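Local coordinates for hypothetical protein SA0798 (Staphylococcus aureus subsp. aureus N315, PDB 1XG8) that is of unknown function but belongs to the DUF1462 family of the thioredoxin clan, at residues 32-35 with 36-40; 41-44 with 45-48. One frame throughout, in Å; residues are numbered along the deposited sequence.

Interaction 1. Residues 32-35 with 36-40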
ATOM      1  N   TYR A  32       1.426   0.764  -7.760  1.00 28.49           N
ATOM      2  CA  TYR A  32       0.801   2.038  -7.462  1.00 29.19           C
ATOM      3  C   TYR A  32      -0.182   2.429  -8.565  1.00 30.28           C
ATOM      4  O   TYR A  32      -1.251   2.966  -8.299  1.00 30.13           O
ATOM      5  CB  TYR A  32       1.882   3.100  -7.291  1.00 29.22           C
ATOM      6  CG  TYR A  32       1.367   4.485  -6.973  1.00 29.94           C
ATOM      7  CD1 TYR A  32       1.102   5.399  -7.992  1.00 30.24           C
ATOM      8  CD2 TYR A  32       1.182   4.895  -5.654  1.00 30.17           C
ATOM      9  CE1 TYR A  32       0.673   6.695  -7.706  1.00 31.74           C
ATOM     10  CE2 TYR A  32       0.750   6.190  -5.355  1.00 32.00           C
ATOM     11  CZ  TYR A  32       0.506   7.086  -6.388  1.00 32.63           C
ATOM     12  OH  TYR A  32       0.162   8.388  -6.109  1.00 33.75           O
ATOM     13  N   ASP A  33       0.169   2.151  -9.808  1.00 31.38           N
ATOM     14  CA  ASP A  33      -0.720   2.487 -10.910  1.00 33.49           C
ATOM     15  C   ASP A  33      -1.866   1.500 -11.028  1.00 33.48           C
ATOM     16  O   ASP A  33      -2.946   1.848 -11.495  1.00 35.23           O
ATOM     17  CB  ASP A  33       0.053   2.504 -12.221  1.00 35.86           C
ATOM     18  CG  ASP A  33       0.948   3.706 -12.342  1.00 38.81           C
ATOM     19  OD1 ASP A  33       1.805   3.712 -13.254  1.00 40.79           O
ATOM     20  OD2 ASP A  33       0.785   4.646 -11.529  1.00 41.14           O
ATOM     21  N   TRP A  34      -1.614   0.261 -10.618  1.00 32.53           N
ATOM     22  CA  TRP A  34      -2.604  -0.809 -10.674  1.00 29.72           C
ATOM     23  C   TRP A  34      -3.644  -0.663  -9.576  1.00 28.84           C
ATOM     24  O   TRP A  34      -4.840  -0.814  -9.800  1.00 27.86           O
ATOM     25  CB  TRP A  34      -1.874  -2.131 -10.525  1.00 27.75           C
ATOM     26  CG  TRP A  34      -2.709  -3.282 -10.116  1.00 27.05           C
ATOM     27  CD1 TRP A  34      -3.503  -4.048 -10.918  1.00 25.38           C
ATOM     28  CD2 TRP A  34      -2.746  -3.883  -8.816  1.00 25.79           C
ATOM     29  NE1 TRP A  34      -4.017  -5.098 -10.203  1.00 24.68           N
ATOM     30  CE2 TRP A  34      -3.568  -5.023  -8.911  1.00 26.00           C
ATOM     31  CE3 TRP A  34      -2.155  -3.571  -7.584  1.00 25.28           C
ATOM     32  CZ2 TRP A  34      -3.816  -5.860  -7.816  1.00 25.70           C
ATOM     33  CZ3 TRP A  34      -2.400  -4.403  -6.492  1.00 25.21           C
ATOM     34  CH2 TRP A  34      -3.222  -5.535  -6.617  1.00 26.56           C
ATOM     35  N   LEU A  35      -3.159  -0.358  -8.385  1.00 28.91           N
ATOM     36  CA  LEU A  35      -3.992  -0.199  -7.203  1.00 31.09           C
ATOM     37  C   LEU A  35      -5.118   0.828  -7.383  1.00 32.08           C
ATOM     38  O   LEU A  35      -6.266   0.587  -6.997  1.00 32.39           O
ATOM     39  CB  LEU A  35      -3.089   0.198  -6.035  1.00 30.55           C
ATOM     40  CG  LEU A  35      -3.515  -0.067  -4.602  1.00 29.83           C
ATOM     41  CD1 LEU A  35      -3.850  -1.537  -4.402  1.00 28.94           C
ATOM     42  CD2 LEU A  35      -2.373   0.346  -3.704  1.00 30.16           C
ATOM     43  N   GLN A  36      -4.791   1.965  -7.985  1.00 32.12           N
ATOM     44  CA  GLN A  36      -5.766   3.022  -8.186  1.00 32.30           C
ATOM     45  C   GLN A  36      -7.018   2.604  -8.953  1.00 33.25           C
ATOM     46  O   GLN A  36      -8.127   2.801  -8.466  1.00 35.07           O
ATOM     47  CB  GLN A  36      -5.085   4.235  -8.838  1.00 33.01           C
ATOM     48  CG  GLN A  36      -4.322   5.091  -7.821  1.00 34.83           C
ATOM     49  CD  GLN A  36      -3.128   5.835  -8.399  1.00 36.56           C
ATOM     50  OE1 GLN A  36      -2.211   5.227  -8.940  1.00 38.91           O
ATOM     51  NE2 GLN A  36      -3.126   7.156  -8.266  1.00 36.77           N
ATOM     52  N   PRO A  37      -6.870   2.011 -10.149  1.00 33.57           N
ATOM     53  CA  PRO A  37      -8.062   1.602 -10.903  1.00 33.03           C
ATOM     54  C   PRO A  37      -8.784   0.470 -10.204  1.00 32.52           C
ATOM     55  O   PRO A  37     -10.002   0.439 -10.149  1.00 33.44           O
ATOM     56  CB  PRO A  37      -7.494   1.161 -12.249  1.00 32.46           C
ATOM     57  CG  PRO A  37      -6.247   1.949 -12.369  1.00 32.56           C
ATOM     58  CD  PRO A  37      -5.669   1.847 -10.978  1.00 33.09           C
ATOM     59  N   LEU A  38      -8.010  -0.470  -9.680  1.00 33.04           N
ATOM     60  CA  LEU A  38      -8.553  -1.616  -8.969  1.00 31.97           C
ATOM     61  C   LEU A  38      -9.603  -1.199  -7.940  1.00 32.77           C
ATOM     62  O   LEU A  38     -10.741  -1.651  -7.979  1.00 31.43           O
ATOM     63  CB  LEU A  38      -7.423  -2.352  -8.251  1.00 32.23           C
ATOM     64  CG  LEU A  38      -7.799  -3.595  -7.444  1.00 30.98           C
ATOM     65  CD1 LEU A  38      -8.185  -4.715  -8.397  1.00 31.02           C
ATOM     66  CD2 LEU A  38      -6.625  -4.014  -6.562  1.00 31.61           C
ATOM     67  N   LEU A  39      -9.208  -0.331  -7.017  1.00 33.42           N
ATOM     68  CA  LEU A  39     -10.108   0.112  -5.965  1.00 33.50           C
ATOM     69  C   LEU A  39     -11.262   0.960  -6.480  1.00 35.68           C
ATOM     70  O   LEU A  39     -12.389   0.845  -5.986  1.00 36.52           O
ATOM     71  CB  LEU A  39      -9.323   0.881  -4.907  1.00 30.00           C
ATOM     72  CG  LEU A  39      -8.151   0.110  -4.313  1.00 27.12           C
ATOM     73  CD1 LEU A  39      -7.563   0.922  -3.178  1.00 25.50           C
ATOM     74  CD2 LEU A  39      -8.611  -1.253  -3.821  1.00 24.12           C
ATOM     75  N   LYS A  40     -10.986   1.810  -7.464  1.00 37.44           N
ATOM     76  CA  LYS A  40     -12.022   2.660  -8.042  1.00 39.64           C
ATOM     77  C   LYS A  40     -13.131   1.800  -8.649  1.00 39.39           C
ATOM     78  O   LYS A  40     -14.291   2.211  -8.723  1.00 39.20           O
ATOM     79  CB  LYS A  40     -11.427   3.558  -9.128  1.00 43.18           C
ATOM     80  CG  LYS A  40     -12.478   4.305  -9.950  1.00 47.37           C
ATOM     81  CD  LYS A  40     -11.863   5.074 -11.111  1.00 50.91           C
ATOM     82  CE  LYS A  40     -11.098   4.152 -12.051  1.00 53.13           C
ATOM     83  NZ  LYS A  40     -11.949   3.020 -12.525  1.00 54.89           N
TER
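Tyr32 meets Gln36 one turn along helix 28-42: the Gln36 side chain, extended beyond CG, slants across the phenol, and the amide plane stands 63° from the ring plane. Tyr32 also touches Val12 and Tyr50, the latter shared with Gln36. At Asp33 the regular bonding pattern breaks, because the residue four further on is Pro37, whose nitrogen has no hydrogen to give; the helix is kinked there. Trp34 restores the pattern, its O accepting from Leu38 N at 3.2 Å. The same pair also meets through side chains. With CG of Trp34 anti to N (chi1 161°), the indole lies alongside Leu38, and Leu38 CD2 makes a CH-pi contact 3.9 Å from the centroid of the six-membered ring of Trp34, 23° off its normal. Leu35 O takes the next bond, nearly straight, from Leu39 N at 3.1 Å. The Leu35 isobutyl group only grazes Leu38 and Leu39, with Leu35 CD1 4.3 Å from Leu38 CD2, while also touching Val10 and Val12 of strand 8-14. Two backbone bonds directly after the proline thus carry the helix past its kink, and the apolar contacts beside them imply cohesion by dispersion and burial, without any charge pairing.

Interaction 2. Residues 41-44 with 45-48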
ATOM      1  N   ARG A  41     -12.763   0.596  -9.069  1.00 38.68           N
ATOM      2  CA  ARG A  41     -13.699  -0.330  -9.689  1.00 38.79           C
ATOM      3  C   ARG A  41     -14.431  -1.246  -8.708  1.00 38.24           C
ATOM      4  O   ARG A  41     -15.638  -1.445  -8.819  1.00 37.81           O
ATOM      5  CB  ARG A  41     -12.951  -1.161 -10.730  1.00 39.86           C
ATOM      6  CG  ARG A  41     -13.722  -2.328 -11.315  1.00 42.46           C
ATOM      7  CD  ARG A  41     -12.988  -2.851 -12.535  1.00 45.04           C
ATOM      8  NE  ARG A  41     -11.575  -3.110 -12.262  1.00 47.58           N
ATOM      9  CZ  ARG A  41     -10.573  -2.733 -13.057  1.00 49.25           C
ATOM     10  NH1 ARG A  41     -10.823  -2.074 -14.182  1.00 49.93           N
ATOM     11  NH2 ARG A  41      -9.318  -3.020 -12.730  1.00 49.07           N
ATOM     12  N   LYS A  42     -13.704  -1.797  -7.745  1.00 37.49           N
ATOM     13  CA  LYS A  42     -14.301  -2.697  -6.768  1.00 35.82           C
ATOM     14  C   LYS A  42     -15.001  -1.975  -5.624  1.00 34.00           C
ATOM     15  O   LYS A  42     -15.961  -2.499  -5.058  1.00 33.16           O
ATOM     16  CB  LYS A  42     -13.235  -3.644  -6.221  1.00 37.90           C
ATOM     17  CG  LYS A  42     -12.624  -4.520  -7.301  1.00 39.63           C
ATOM     18  CD  LYS A  42     -11.603  -5.474  -6.734  1.00 41.67           C
ATOM     19  CE  LYS A  42     -11.344  -6.614  -7.703  1.00 43.32           C
ATOM     20  NZ  LYS A  42     -12.553  -7.470  -7.873  1.00 44.18           N
ATOM     21  N   TYR A  43     -14.527  -0.778  -5.282  1.00 31.72           N
ATOM     22  CA  TYR A  43     -15.147  -0.005  -4.210  1.00 30.38           C
ATOM     23  C   TYR A  43     -15.443   1.409  -4.687  1.00 29.43           C
ATOM     24  O   TYR A  43     -14.847   2.380  -4.222  1.00 28.41           O
ATOM     25  CB  TYR A  43     -14.246   0.017  -2.978  1.00 30.52           C
ATOM     26  CG  TYR A  43     -13.825  -1.368  -2.545  1.00 30.54           C
ATOM     27  CD1 TYR A  43     -12.629  -1.928  -3.006  1.00 29.51           C
ATOM     28  CD2 TYR A  43     -14.643  -2.143  -1.716  1.00 29.57           C
ATOM     29  CE1 TYR A  43     -12.256  -3.220  -2.657  1.00 26.71           C
ATOM     30  CE2 TYR A  43     -14.278  -3.446  -1.361  1.00 28.74           C
ATOM     31  CZ  TYR A  43     -13.080  -3.973  -1.839  1.00 27.99           C
ATOM     32  OH  TYR A  43     -12.707  -5.252  -1.514  1.00 27.21           O
ATOM     33  N   PRO A  44     -16.401   1.532  -5.617  1.00 29.43           N
ATOM     34  CA  PRO A  44     -16.877   2.765  -6.250  1.00 28.63           C
ATOM     35  C   PRO A  44     -17.326   3.829  -5.268  1.00 28.39           C
ATOM     36  O   PRO A  44     -17.123   5.019  -5.501  1.00 27.86           O
ATOM     37  CB  PRO A  44     -18.044   2.286  -7.105  1.00 28.34           C
ATOM     38  CG  PRO A  44     -17.734   0.854  -7.353  1.00 29.54           C
ATOM     39  CD  PRO A  44     -17.246   0.399  -6.026  1.00 30.10           C
ATOM     40  N   ASN A  45     -17.932   3.398  -4.168  1.00 27.43           N
ATOM     41  CA  ASN A  45     -18.439   4.340  -3.183  1.00 27.91           C
ATOM     42  C   ASN A  45     -17.465   4.729  -2.094  1.00 27.45           C
ATOM     43  O   ASN A  45     -17.818   5.487  -1.195  1.00 28.77           O
ATOM     44  CB  ASN A  45     -19.720   3.796  -2.548  1.00 28.40           C
ATOM     45  CG  ASN A  45     -20.788   3.476  -3.579  1.00 30.60           C
ATOM     46  OD1 ASN A  45     -21.155   4.328  -4.392  1.00 30.48           O
ATOM     47  ND2 ASN A  45     -21.291   2.243  -3.554  1.00 31.78           N
ATOM     48  N   ILE A  46     -16.241   4.221  -2.154  1.00 27.30           N
ATOM     49  CA  ILE A  46     -15.261   4.582  -1.137  1.00 25.98           C
ATOM     50  C   ILE A  46     -14.284   5.556  -1.762  1.00 25.27           C
ATOM     51  O   ILE A  46     -13.954   5.432  -2.935  1.00 26.70           O
ATOM     52  CB  ILE A  46     -14.492   3.344  -0.609  1.00 26.08           C
ATOM     53  CG1 ILE A  46     -15.480   2.337  -0.011  1.00 25.77           C
ATOM     54  CG2 ILE A  46     -13.471   3.770   0.449  1.00 22.24           C
ATOM     55  CD1 ILE A  46     -14.816   1.121   0.600  1.00 28.31           C
ATOM     56  N   SER A  47     -13.846   6.542  -0.993  1.00 25.50           N
ATOM     57  CA  SER A  47     -12.894   7.502  -1.503  1.00 26.32           C
ATOM     58  C   SER A  47     -11.508   7.185  -0.956  1.00 26.05           C
ATOM     59  O   SER A  47     -11.325   6.970   0.241  1.00 24.41           O
ATOM     60  CB  SER A  47     -13.314   8.933  -1.135  1.00 28.64           C
ATOM     61  OG  SER A  47     -13.410   9.112   0.266  1.00 33.44           O
ATOM     62  N   PHE A  48     -10.540   7.137  -1.863  1.00 26.72           N
ATOM     63  CA  PHE A  48      -9.158   6.843  -1.524  1.00 27.92           C
ATOM     64  C   PHE A  48      -8.299   7.972  -2.034  1.00 28.79           C
ATOM     65  O   PHE A  48      -8.617   8.592  -3.038  1.00 29.67           O
ATOM     66  CB  PHE A  48      -8.691   5.550  -2.212  1.00 27.04           C
ATOM     67  CG  PHE A  48      -9.407   4.314  -1.749  1.00 25.90           C
ATOM     68  CD1 PHE A  48      -9.098   3.732  -0.526  1.00 25.28           C
ATOM     69  CD2 PHE A  48     -10.408   3.741  -2.528  1.00 24.22           C
ATOM     70  CE1 PHE A  48      -9.779   2.602  -0.089  1.00 23.26           C
ATOM     71  CE2 PHE A  48     -11.090   2.613  -2.096  1.00 22.08           C
ATOM     72  CZ  PHE A  48     -10.775   2.046  -0.879  1.00 21.85           C
TER
HETATM   73  O   HOH W   1     -12.751   3.865  -4.873  1.00 28.45           O
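A type I beta turn from Tyr43 to Ile46 follows the C-terminal end of helix 28-42 and turns the chain back toward strand 48-54. Tyr43 is the first residue to leave helical backbone angles, and Pro44 and Asn45 occupy the two central positions of the turn. The closing bond runs from Ile46 N to Tyr43 O, 3.1 Å long; its donor stands 57° out of the carbonyl plane, so it does not follow a lone pair. A water lies where two carbonyls converge, 2.6 Å from Tyr43 O and 2.8 Å from Ile46 O, and can donate to either; with a further acceptor nearby, it need not serve both at once. Side chains add an apolar clasp. Tyr43 CG stands opposite its carbonyl carbon (chi1 -52°), which carries the ring off toward helix 97-110 and leaves CB to meet Ile46 CD1 at 3.8 Å, the two side chains running side by side. Phe48 approaches the same CB of Tyr43 with its ring edge, through CE2 at 4.2 Å, and Ile46 CG2 sits over one face of the Phe48 ring, displaced toward its rim. Beyond the turn, the Tyr43 ring lies against Thr101, Ile104 and Leu108 of helix 97-110, where its OH is hydrogen-bonded to Asp105, whereas Ile46 and Phe48 reach Asn8 at the start of strand 8-14.

In the fold
Interactions 1 and 2 follow in series within the beta-alpha-beta unit of strand 8-14, helix 28-42 and strand 48-54: residues 32-40 belong to the connecting helix, and residues 41-48 run from its last residues through the turn to the first residue of strand 48-54. Their centres are 10 Å apart, and they touch where Leu39 CB packs on Phe48 CE2 at 3.7 Å. Interaction 1 lies nearer the chain centre, about 10 Å against 15 Å, and has three buried residues; interaction 2 buries two, with Pro44 and Asn45 exposed. Repeating helical bonds hold the former, whereas the latter combines a single turn bond with a water. Both lean on helix 97-110, through Trp34, Leu38 and Leu39 and chiefly through Tyr43 respectively.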